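Side-chain contacts in probable transcriptional regulator, LysR family protein (Rhodococcus sp., PDB 2QL3), which probably binds DNA and regulates transcription as other LysR-family regulators do, this chain being its C-terminal part with the LysR substrate-binding domain: residues L55-V60 and R199-F204; S22-F27 and V36-D41; V9-A14 and T18-M23. One frame throughout, in Å; residues are numbered along the deposited sequence.

Interaction 1. Residues L55-V60 and R199-F204; sequences LDVAIV and RAFIRF
Val-57 splits its two methyls between neighbouring residues of a helix: CG2 goes to Phe-201 and CG1 to Ile-202. The fork is inherent in valine; chi1 of -60° aims it, with CG1 anti to the carbonyl carbon and CG2 between the backbone N and that carbon. CG2 of Val-57 comes obliquely to the ring of Phe-201, 3.8 Å from its CD2. CG1 of Val-57 meets Ile-202 CD1 at 3.9 Å. The ring reaches the strand because CG of Phe-201 is anti to its own backbone N (chi1 -176°). Here strand 57-61, an inner strand of the mixed sheet, receives the C-terminal helix 196-205, a packing that belongs to the periplasmic-binding-protein-like fold of LysR effector domains. The axes of the short segments come within 10.4 Å at an angle of 27°, so strand and helix run in roughly the same direction. A compact beta-branched valine suits a strand buried under a helix, and a large flat phenylalanine can span the space between the two backbones. Farther along the strand, Ile-59 brings CD1 to the edge of the same ring, near its plane, 4.3 Å from Phe-201 CE2. Phe-27 of helix 20-30 meets that ring edge-to-face.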
# COMPACT_ATOMS: atom_id res chain seq x y z
N LEU A 55 -8.03 -20.25 -5.44
CA LEU A 55 -8.97 -19.34 -4.80
C LEU A 55 -10.37 -19.86 -5.05
O LEU A 55 -10.62 -20.43 -6.10
CB LEU A 55 -8.85 -17.92 -5.37
CG LEU A 55 -7.53 -17.19 -5.23
CD1 LEU A 55 -7.64 -15.89 -6.05
CD2 LEU A 55 -7.25 -16.91 -3.76
N ASP A 56 -11.26 -19.67 -4.08
CA ASP A 56 -12.68 -20.01 -4.24
C ASP A 56 -13.39 -18.83 -4.90
O ASP A 56 -14.19 -19.00 -5.82
CB ASP A 56 -13.38 -20.30 -2.90
CG ASP A 56 -12.93 -21.64 -2.22
OD1 ASP A 56 -13.56 -22.67 -2.51
OD2 ASP A 56 -11.96 -21.68 -1.40
N VAL A 57 -13.10 -17.63 -4.38
CA VAL A 57 -13.75 -16.39 -4.79
C VAL A 57 -12.69 -15.28 -4.83
O VAL A 57 -11.58 -15.44 -4.31
CB VAL A 57 -14.93 -15.96 -3.85
CG1 VAL A 57 -16.04 -17.03 -3.83
CG2 VAL A 57 -14.46 -15.70 -2.43
N ALA A 58 -13.03 -14.21 -5.54
CA ALA A 58 -12.18 -13.02 -5.67
C ALA A 58 -13.06 -11.78 -5.46
O ALA A 58 -14.25 -11.74 -5.91
CB ALA A 58 -11.55 -13.01 -7.08
N ILE A 59 -12.51 -10.79 -4.78
CA ILE A 59 -13.11 -9.49 -4.68
C ILE A 59 -12.32 -8.59 -5.62
O ILE A 59 -11.12 -8.38 -5.42
CB ILE A 59 -13.03 -8.90 -3.27
CG1 ILE A 59 -13.64 -9.89 -2.23
CG2 ILE A 59 -13.67 -7.51 -3.22
CD1 ILE A 59 -15.06 -10.26 -2.48
N VAL A 60 -12.97 -8.10 -6.67
CA VAL A 60 -12.25 -7.39 -7.74
C VAL A 60 -13.04 -6.22 -8.30
O VAL A 60 -14.25 -6.14 -8.15
CB VAL A 60 -11.87 -8.33 -8.94
CG1 VAL A 60 -10.81 -9.29 -8.54
CG2 VAL A 60 -13.08 -9.09 -9.48
N ARG A 199 -20.31 -20.59 -1.07
CA ARG A 199 -21.67 -20.16 -1.28
C ARG A 199 -22.16 -19.31 -0.07
O ARG A 199 -22.77 -18.24 -0.26
CB ARG A 199 -22.55 -21.38 -1.48
CG ARG A 199 -23.47 -21.19 -2.56
CD ARG A 199 -23.71 -22.49 -3.24
NE ARG A 199 -25.05 -22.96 -2.95
CZ ARG A 199 -26.14 -22.68 -3.68
NH1 ARG A 199 -26.06 -21.91 -4.77
NH2 ARG A 199 -27.32 -23.18 -3.31
N ALA A 200 -21.87 -19.75 1.15
CA ALA A 200 -22.24 -18.96 2.33
C ALA A 200 -21.58 -17.60 2.30
O ALA A 200 -22.23 -16.59 2.65
CB ALA A 200 -21.94 -19.70 3.67
N PHE A 201 -20.32 -17.57 1.82
CA PHE A 201 -19.57 -16.31 1.70
C PHE A 201 -20.22 -15.30 0.71
O PHE A 201 -20.45 -14.13 1.05
CB PHE A 201 -18.10 -16.54 1.35
CG PHE A 201 -17.30 -15.31 1.31
CD1 PHE A 201 -16.66 -14.86 2.45
CD2 PHE A 201 -17.11 -14.59 0.11
CE1 PHE A 201 -15.87 -13.72 2.44
CE2 PHE A 201 -16.33 -13.43 0.11
CZ PHE A 201 -15.72 -12.99 1.32
N ILE A 202 -20.51 -15.79 -0.49
CA ILE A 202 -21.14 -15.03 -1.50
C ILE A 202 -22.50 -14.48 -1.03
O ILE A 202 -22.77 -13.30 -1.22
CB ILE A 202 -21.29 -15.86 -2.82
CG1 ILE A 202 -19.90 -16.23 -3.38
CG2 ILE A 202 -22.23 -15.11 -3.83
CD1 ILE A 202 -19.85 -17.46 -4.36
N ARG A 203 -23.32 -15.31 -0.40
CA ARG A 203 -24.65 -14.89 0.06
C ARG A 203 -24.49 -13.86 1.19
O ARG A 203 -25.25 -12.90 1.27
CB ARG A 203 -25.55 -16.10 0.51
CG ARG A 203 -25.91 -17.11 -0.59
CD ARG A 203 -26.80 -18.23 -0.00
NE ARG A 203 -27.15 -19.35 -0.90
CZ ARG A 203 -27.56 -20.55 -0.47
NH1 ARG A 203 -27.64 -20.80 0.84
NH2 ARG A 203 -27.91 -21.52 -1.32
N PHE A 204 -23.48 -14.06 2.04
CA PHE A 204 -23.27 -13.22 3.20
C PHE A 204 -22.80 -11.82 2.79
O PHE A 204 -23.31 -10.81 3.32
CB PHE A 204 -22.35 -13.90 4.23
CG PHE A 204 -22.07 -13.03 5.47
CD1 PHE A 204 -22.93 -13.07 6.56
CD2 PHE A 204 -20.98 -12.18 5.51
CE1 PHE A 204 -22.69 -12.25 7.72
CE2 PHE A 204 -20.74 -11.37 6.63
CZ PHE A 204 -21.61 -11.40 7.75

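Interaction 2. Residues S22-F27 and V36-D41; sequences SMLYAF and VEFRED
In the beta-alpha-beta unit made by strand 5-11, helix 20-30 and strand 34-40, Leu-24 packs the helix against the second strand, reaching Val-36 and Phe-38. Each branch of the leucine has its own partner. CD1 of Leu-24 lies 4.0 Å from Val-36 CG2, and the branch point CG is almost as near to that same methyl, at 4.1 Å, the two side chains crossing at a slant. CD2 of Leu-24 goes to the phenylalanine: it is 3.7 Å from Phe-38 CD2 and approaches the ring obliquely, the side chains lying roughly at right angles. Phe-38 holds CG anti to its backbone N (chi1 172°), which carries the ring up from the sheet to meet the leucine. Val-36 and Phe-38 are two residues apart on an extended strand, hence on one face of it, and a forked leucine suits a place between two such side chains. An alanine in place of Leu-24 lacks both methyls, and this would probably open a gap beside Val-36 CG2 and leave the Phe-38 ring less firmly held. From the second subunit, Phe-144 packs against both Leu-24 and Phe-38, so helix 20-30 and strand 34-40 together form part of the dimer interface. The hydrophobic layer continues within the subunit as well. Val-36 also touches Val-9, and Phe-38 touches Cys-11, both on the adjoining parallel strand 5-11, while on the helix Ala-26 meets Phe-204 of helix 196-205.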
# COMPACT_ATOMS: atom_id res chain seq x y z
N SER A 22 -13.64 -5.39 6.86
CA SER A 22 -14.93 -5.61 7.50
C SER A 22 -15.64 -6.87 7.00
O SER A 22 -16.36 -7.49 7.75
CB SER A 22 -15.88 -4.39 7.42
OG SER A 22 -16.04 -3.98 6.08
N MSE A 23 -15.48 -7.18 5.71
CA MSE A 23 -16.01 -8.40 5.13
C MSE A 23 -15.48 -9.62 5.86
O MSE A 23 -16.24 -10.45 6.27
CB MSE A 23 -15.56 -8.54 3.66
CG MSE A 23 -16.62 -8.32 2.67
SE MSE A 23 -15.91 -8.76 0.85
CE MSE A 23 -14.79 -10.12 1.33
N LEU A 24 -14.16 -9.73 5.98
CA LEU A 24 -13.53 -10.87 6.69
C LEU A 24 -13.95 -10.90 8.16
O LEU A 24 -14.27 -11.96 8.70
CB LEU A 24 -11.99 -10.84 6.58
CG LEU A 24 -11.40 -11.62 5.37
CD1 LEU A 24 -12.46 -12.04 4.30
CD2 LEU A 24 -10.13 -11.02 4.79
N TYR A 25 -13.95 -9.73 8.80
CA TYR A 25 -14.41 -9.66 10.21
C TYR A 25 -15.85 -10.13 10.33
O TYR A 25 -16.14 -11.06 11.08
CB TYR A 25 -14.21 -8.24 10.79
CG TYR A 25 -14.41 -8.23 12.28
CD1 TYR A 25 -13.35 -8.44 13.15
CD2 TYR A 25 -15.68 -8.09 12.80
CE1 TYR A 25 -13.53 -8.48 14.52
CE2 TYR A 25 -15.89 -8.14 14.18
CZ TYR A 25 -14.80 -8.34 15.02
OH TYR A 25 -14.98 -8.38 16.37
N ALA A 26 -16.76 -9.51 9.58
CA ALA A 26 -18.17 -9.88 9.67
C ALA A 26 -18.39 -11.37 9.33
O ALA A 26 -19.17 -12.07 10.01
CB ALA A 26 -19.05 -8.96 8.77
N PHE A 27 -17.71 -11.87 8.30
CA PHE A 27 -17.92 -13.27 7.88
C PHE A 27 -17.50 -14.24 8.99
O PHE A 27 -18.29 -15.14 9.39
CB PHE A 27 -17.27 -13.56 6.50
CG PHE A 27 -17.45 -15.01 6.03
CD1 PHE A 27 -18.68 -15.45 5.55
CD2 PHE A 27 -16.40 -15.92 6.11
CE1 PHE A 27 -18.86 -16.79 5.16
CE2 PHE A 27 -16.58 -17.25 5.75
CZ PHE A 27 -17.80 -17.69 5.28
N VAL A 36 -10.81 -18.38 6.72
CA VAL A 36 -10.43 -17.74 5.45
C VAL A 36 -8.97 -17.74 5.10
O VAL A 36 -8.11 -17.38 5.92
CB VAL A 36 -11.15 -16.39 5.17
CG1 VAL A 36 -11.86 -15.86 6.36
CG2 VAL A 36 -10.29 -15.40 4.35
N GLU A 37 -8.68 -18.19 3.88
CA GLU A 37 -7.30 -18.08 3.39
C GLU A 37 -7.27 -16.85 2.50
O GLU A 37 -7.83 -16.85 1.40
CB GLU A 37 -6.86 -19.36 2.66
CG GLU A 37 -6.65 -20.57 3.65
CD GLU A 37 -7.62 -21.79 3.46
OE1 GLU A 37 -7.60 -22.43 2.37
OE2 GLU A 37 -8.37 -22.12 4.43
N PHE A 38 -6.66 -15.79 3.00
CA PHE A 38 -6.70 -14.52 2.32
C PHE A 38 -5.43 -14.32 1.51
O PHE A 38 -4.33 -14.47 2.05
CB PHE A 38 -6.86 -13.40 3.35
CG PHE A 38 -6.72 -12.04 2.78
CD1 PHE A 38 -5.54 -11.28 3.00
CD2 PHE A 38 -7.73 -11.50 1.99
CE1 PHE A 38 -5.42 -9.98 2.46
CE2 PHE A 38 -7.60 -10.19 1.45
CZ PHE A 38 -6.44 -9.44 1.68
N ARG A 39 -5.58 -13.98 0.23
CA ARG A 39 -4.44 -13.66 -0.65
C ARG A 39 -4.74 -12.41 -1.44
O ARG A 39 -5.72 -12.35 -2.11
CB ARG A 39 -4.11 -14.77 -1.67
CG ARG A 39 -4.36 -16.18 -1.23
CD ARG A 39 -3.18 -17.12 -1.49
NE ARG A 39 -3.45 -18.40 -0.84
CZ ARG A 39 -3.21 -18.67 0.45
NH1 ARG A 39 -2.65 -17.75 1.27
NH2 ARG A 39 -3.54 -19.87 0.94
N GLU A 40 -3.86 -11.43 -1.37
CA GLU A 40 -3.89 -10.29 -2.27
C GLU A 40 -3.02 -10.62 -3.45
O GLU A 40 -1.92 -11.12 -3.28
CB GLU A 40 -3.28 -9.06 -1.59
CG GLU A 40 -4.25 -8.28 -0.81
CD GLU A 40 -3.61 -7.24 0.10
OE1 GLU A 40 -2.53 -7.55 0.67
OE2 GLU A 40 -4.18 -6.15 0.25
N ASP A 41 -3.48 -10.35 -4.66
CA ASP A 41 -2.57 -10.56 -5.81
C ASP A 41 -2.87 -9.66 -6.94
O ASP A 41 -3.94 -9.07 -6.97
CB ASP A 41 -2.48 -12.01 -6.30
CG ASP A 41 -1.04 -12.44 -6.42
OD1 ASP A 41 -0.18 -11.65 -6.96
OD2 ASP A 41 -0.76 -13.56 -5.97

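Interaction 3. Residues V9-A14 and T18-M23; sequences VGCYPA and TILPSM
The flat group in this contact is the carbonyl of Ala-14, which receives the hydroxyl of Thr-18 in its own plane. Thr-18 OG1 donates to Ala-14 O over 3.2 Å, meeting the oxygen on a lone pair with a C=O...OG1 angle of 136°. The torsion of Thr-18 (chi1 52°) tucks OG1 between its backbone N and carbonyl carbon, and CG2 stays 3.8 Å from the same Ala-14 O. Since the hydroxyl of Thr-18 is also hydrogen-bonded to Gln-156 NE2, it bridges the turn and a more distant loop, a task suited to a small side chain able both to give and to accept. Deeper in, the contact becomes apolar and is carried by Leu-20. CD2 of Leu-20 lies 3.7 Å from Cys-11 SG, and CD1 of Leu-20 approaches Val-9 CG1 at 4.1 Å, the leucine and the valine passing one another in opposite directions. Val-9 puts CG1 anti to its backbone N (chi1 -176°), the orientation that presents this methyl to the leucine. Val-9 and Cys-11 alternate with Gly-10 along the strand and so share the face turned to the helix; the slim cysteine and the valine give Leu-20 a smooth apolar bed at the first turn of helix 20-30. Strand 5-11 is flanked in the sheet by 34-40 and 57-61. Leu-20 also touches Phe-38 of the first of these neighbours, and Val-9 extends to Phe-201 of helix 196-205, which lies over the same face.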
# COMPACT_ATOMS: atom_id res chain seq x y z
N VAL A 9 -10.09 -16.70 -0.33
CA VAL A 9 -10.56 -15.41 -0.84
C VAL A 9 -9.40 -14.56 -1.38
O VAL A 9 -8.42 -14.24 -0.67
CB VAL A 9 -11.30 -14.59 0.25
CG1 VAL A 9 -11.87 -13.26 -0.37
CG2 VAL A 9 -12.42 -15.41 0.92
N GLY A 10 -9.48 -14.22 -2.64
CA GLY A 10 -8.43 -13.36 -3.19
C GLY A 10 -8.96 -11.97 -3.40
O GLY A 10 -10.20 -11.76 -3.42
N CYS A 11 -8.04 -11.02 -3.57
CA CYS A 11 -8.44 -9.67 -4.00
C CYS A 11 -7.27 -8.89 -4.59
O CYS A 11 -6.12 -9.31 -4.41
CB CYS A 11 -9.09 -8.91 -2.85
SG CYS A 11 -7.98 -8.27 -1.65
N TYR A 12 -7.56 -7.78 -5.28
CA TYR A 12 -6.51 -6.87 -5.76
C TYR A 12 -6.02 -6.03 -4.56
O TYR A 12 -6.80 -5.69 -3.70
CB TYR A 12 -7.02 -5.89 -6.84
CG TYR A 12 -7.50 -6.53 -8.12
CD1 TYR A 12 -7.02 -7.79 -8.53
CD2 TYR A 12 -8.42 -5.87 -8.94
CE1 TYR A 12 -7.49 -8.40 -9.72
CE2 TYR A 12 -8.89 -6.44 -10.10
CZ TYR A 12 -8.40 -7.69 -10.49
OH TYR A 12 -8.90 -8.26 -11.63
N PRO A 13 -4.69 -5.75 -4.49
CA PRO A 13 -4.16 -5.09 -3.28
C PRO A 13 -4.86 -3.81 -2.78
O PRO A 13 -5.01 -3.67 -1.59
CB PRO A 13 -2.65 -4.87 -3.61
CG PRO A 13 -2.35 -6.01 -4.62
CD PRO A 13 -3.63 -6.05 -5.47
N ALA A 14 -5.30 -2.93 -3.69
CA ALA A 14 -6.02 -1.71 -3.35
C ALA A 14 -7.39 -1.96 -2.70
O ALA A 14 -7.98 -1.06 -2.10
CB ALA A 14 -6.19 -0.87 -4.61
N THR A 18 -9.61 -1.52 2.12
CA THR A 18 -10.79 -0.67 1.99
C THR A 18 -12.05 -1.51 2.14
O THR A 18 -12.95 -1.15 2.91
CB THR A 18 -10.81 0.08 0.66
OG1 THR A 18 -10.63 -0.85 -0.39
CG2 THR A 18 -9.64 1.02 0.57
N ILE A 19 -12.11 -2.63 1.41
CA ILE A 19 -13.30 -3.46 1.39
C ILE A 19 -13.22 -4.76 2.23
O ILE A 19 -14.17 -5.13 2.96
CB ILE A 19 -13.70 -3.68 -0.11
CG1 ILE A 19 -14.57 -2.46 -0.49
CG2 ILE A 19 -14.50 -4.90 -0.28
CD1 ILE A 19 -14.61 -2.12 -1.97
N LEU A 20 -12.07 -5.40 2.18
CA LEU A 20 -11.83 -6.68 2.75
C LEU A 20 -11.86 -6.77 4.28
O LEU A 20 -12.37 -7.74 4.79
CB LEU A 20 -10.55 -7.27 2.23
CG LEU A 20 -10.65 -8.16 0.99
CD1 LEU A 20 -11.35 -9.51 1.28
CD2 LEU A 20 -11.28 -7.41 -0.14
N PRO A 21 -11.32 -5.77 5.00
CA PRO A 21 -11.26 -5.94 6.47
C PRO A 21 -12.60 -6.21 7.12
O PRO A 21 -12.71 -7.21 7.84
CB PRO A 21 -10.66 -4.64 6.94
CG PRO A 21 -9.76 -4.17 5.72
CD PRO A 21 -10.67 -4.52 4.55
N SER A 22 -13.64 -5.39 6.86
CA SER A 22 -14.93 -5.61 7.50
C SER A 22 -15.64 -6.87 7.00
O SER A 22 -16.36 -7.49 7.75
CB SER A 22 -15.88 -4.39 7.42
OG SER A 22 -16.04 -3.98 6.08
N MSE A 23 -15.48 -7.18 5.71
CA MSE A 23 -16.01 -8.40 5.13
C MSE A 23 -15.48 -9.62 5.86
O MSE A 23 -16.24 -10.45 6.27
CB MSE A 23 -15.56 -8.54 3.66
CG MSE A 23 -16.62 -8.32 2.67
SE MSE A 23 -15.91 -8.76 0.85
CE MSE A 23 -14.79 -10.12 1.33

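In the fold
From the N terminus, interaction 3 comes first, closing the short turn between strand 5-11 and helix 20-30. Interaction 2 takes up the same helix, sharing Ser-22 and Met-23 with it, and closes the return to strand 34-40; the two together complete one beta-alpha-beta unit. Interaction 1 follows in series and neither nests with the others nor crosses them. It spans 138 intervening residues, bringing the C-terminal helix 196-205 back to strand 57-61. Strands 34-40, 5-11 and 57-61 lie side by side, joined by backbone hydrogen bonds, and helices 20-30 and 196-205 pack on them and touch each other. Chain start and chain end thus both contribute to one subdomain, which meets the second subunit through interactions 2 and 3.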